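Local coordinates for protein tropomodulin (Caenorhabditis elegans, PDB 1PGV) that probably caps the pointed end of actin filaments and so maintains their length and dynamics, this chain being its C-terminal domain, at residues 46-51 and 78-83. Numbering follows the deposited sequence.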
loop_
_atom_site.group_PDB
_atom_site.type_symbol
_atom_site.label_atom_id
_atom_site.label_comp_id
_atom_site.label_asym_id
_atom_site.label_seq_id
_atom_site.Cartn_x
_atom_site.Cartn_y
_atom_site.Cartn_z
ATOM N N VAL A 46 -11.933 4.196 -0.339
ATOM C CA VAL A 46 -11.651 5.620 -0.409
ATOM C C VAL A 46 -10.710 5.763 -1.591
ATOM O O VAL A 46 -9.608 5.214 -1.589
ATOM C CB VAL A 46 -10.955 6.134 0.868
ATOM C CG1 VAL A 46 -10.582 7.599 0.701
ATOM C CG2 VAL A 46 -11.869 5.963 2.063
ATOM N N ASN A 47 -11.152 6.488 -2.610
ATOM C CA ASN A 47 -10.354 6.673 -3.808
ATOM C C ASN A 47 -10.215 8.154 -4.125
ATOM O O ASN A 47 -11.194 8.807 -4.487
ATOM C CB ASN A 47 -11.026 5.961 -4.987
ATOM C CG ASN A 47 -10.155 5.921 -6.224
ATOM O OD1 ASN A 47 -9.495 6.902 -6.572
ATOM N ND2 ASN A 47 -10.160 4.783 -6.910
ATOM N N ILE A 48 -9.005 8.692 -3.979
ATOM C CA ILE A 48 -8.780 10.098 -4.292
ATOM C C ILE A 48 -7.791 10.227 -5.441
ATOM O O ILE A 48 -7.057 11.214 -5.542
ATOM C CB ILE A 48 -8.251 10.889 -3.073
ATOM C CG1 ILE A 48 -6.889 10.345 -2.635
ATOM C CG2 ILE A 48 -9.260 10.817 -1.937
ATOM C CD1 ILE A 48 -6.249 11.151 -1.513
ATOM N N ASN A 49 -7.776 9.221 -6.310
ATOM C CA ASN A 49 -6.884 9.222 -7.461
ATOM C C ASN A 49 -7.066 10.495 -8.282
ATOM O O ASN A 49 -8.190 10.948 -8.498
ATOM C CB ASN A 49 -7.153 8.010 -8.363
ATOM C CG ASN A 49 -6.693 6.697 -7.748
ATOM O OD1 ASN A 49 -6.008 6.680 -6.725
ATOM N ND2 ASN A 49 -7.059 5.589 -8.383
ATOM N N ASN A 50 -5.949 11.069 -8.725
ATOM C CA ASN A 50 -5.950 12.272 -9.553
ATOM C C ASN A 50 -6.389 13.567 -8.877
ATOM O O ASN A 50 -6.552 14.586 -9.545
ATOM C CB ASN A 50 -6.810 12.038 -10.794
ATOM C CG ASN A 50 -6.482 10.736 -11.485
ATOM O OD1 ASN A 50 -5.341 10.501 -11.889
ATOM N ND2 ASN A 50 -7.484 9.872 -11.624
ATOM N N MET A 51 -6.575 13.539 -7.561
ATOM C CA MET A 51 -6.983 14.739 -6.838
ATOM C C MET A 51 -5.761 15.499 -6.317
ATOM O O MET A 51 -5.421 15.423 -5.138
ATOM C CB MET A 51 -7.914 14.365 -5.678
ATOM C CG MET A 51 -9.243 13.775 -6.134
ATOM S SD MET A 51 -10.386 13.421 -4.781
ATOM C CE MET A 51 -11.184 15.016 -4.578
ATOM N N ALA A 78 -3.456 7.384 -6.077
ATOM C CA ALA A 78 -2.633 7.434 -7.274
ATOM C C ALA A 78 -2.688 8.810 -7.920
ATOM O O ALA A 78 -3.731 9.460 -7.940
ATOM C CB ALA A 78 -3.091 6.377 -8.275
ATOM N N ASN A 79 -1.550 9.250 -8.441
ATOM C CA ASN A 79 -1.466 10.536 -9.114
ATOM C C ASN A 79 -2.106 11.682 -8.330
ATOM O O ASN A 79 -3.005 12.361 -8.827
ATOM C CB ASN A 79 -2.106 10.423 -10.497
ATOM C CG ASN A 79 -1.842 11.632 -11.365
ATOM O OD1 ASN A 79 -0.703 12.094 -11.475
ATOM N ND2 ASN A 79 -2.890 12.143 -12.003
ATOM N N THR A 80 -1.647 11.883 -7.098
ATOM C CA THR A 80 -2.147 12.964 -6.255
ATOM C C THR A 80 -0.987 13.902 -5.928
ATOM O O THR A 80 -1.100 14.766 -5.062
ATOM C CB THR A 80 -2.736 12.438 -4.934
ATOM O OG1 THR A 80 -1.788 11.575 -4.297
ATOM C CG2 THR A 80 -4.030 11.672 -5.194
ATOM N N ALA A 81 0.127 13.707 -6.628
ATOM C CA ALA A 81 1.323 14.521 -6.447
ATOM C C ALA A 81 1.812 14.562 -5.002
ATOM O O ALA A 81 2.304 15.589 -4.541
ATOM C CB ALA A 81 1.065 15.945 -6.952
ATOM N N ILE A 82 1.681 13.449 -4.283
ATOM C CA ILE A 82 2.140 13.411 -2.900
ATOM C C ILE A 82 3.605 12.991 -2.840
ATOM O O ILE A 82 4.101 12.311 -3.735
ATOM C CB ILE A 82 1.305 12.439 -2.042
ATOM C CG1 ILE A 82 1.276 11.055 -2.695
ATOM C CG2 ILE A 82 -0.104 12.991 -1.862
ATOM C CD1 ILE A 82 0.612 9.994 -1.836
ATOM N N SER A 83 4.292 13.423 -1.789
ATOM C CA SER A 83 5.703 13.094 -1.598
ATOM C C SER A 83 5.865 12.392 -0.257
ATOM O O SER A 83 4.889 12.168 0.453
ATOM C CB SER A 83 6.556 14.367 -1.626
ATOM O OG SER A 83 6.326 15.147 -0.468
#
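Asn-49 reaches across to Ala-78 where two neighbouring loops of a leucine-rich-repeat-like fold run side by side, each following a strand of the parallel sheet. Asparagine suits this place because its short amide can stand in for a backbone carbonyl: Asn-49 OD1 accepts Ala-78 N at 2.7 Å, the donor lying 41° above the carbonyl plane, and it also bonds with Ser-76 OG. With CG anti to the carbonyl carbon (chi1 -71°), the amide is carried beside Ala-78, and the small Ala-78 methyl, CB, sits 3.3 Å from Asn-49 OD1. Without the amide, as with an alanine here, Ala-78 N and Ser-76 OG would probably both lose their shared partner. Backbone bonding continues the pairing, Asn-50 N giving to Ala-78 O at 2.9 Å. Asn-50 occupies the third position of a type II turn, where asparagine tolerates the positive phi. Threonine suits its place by turning methyl CG2 of Thr-80 to Ile-48 O, 3.1 Å away, the carbonyl that closes the turn, while its OG1 bonds Leu-77 O; the Thr-80 and Ile-48 side chains cross at about a right angle. On the more solvent-exposed side the amides of Asn-50 and Asn-79 are turned 66° apart, yet Asn-79 ND2 meets an in-plane lone pair of Asn-50 OD1 at 3.0 Å.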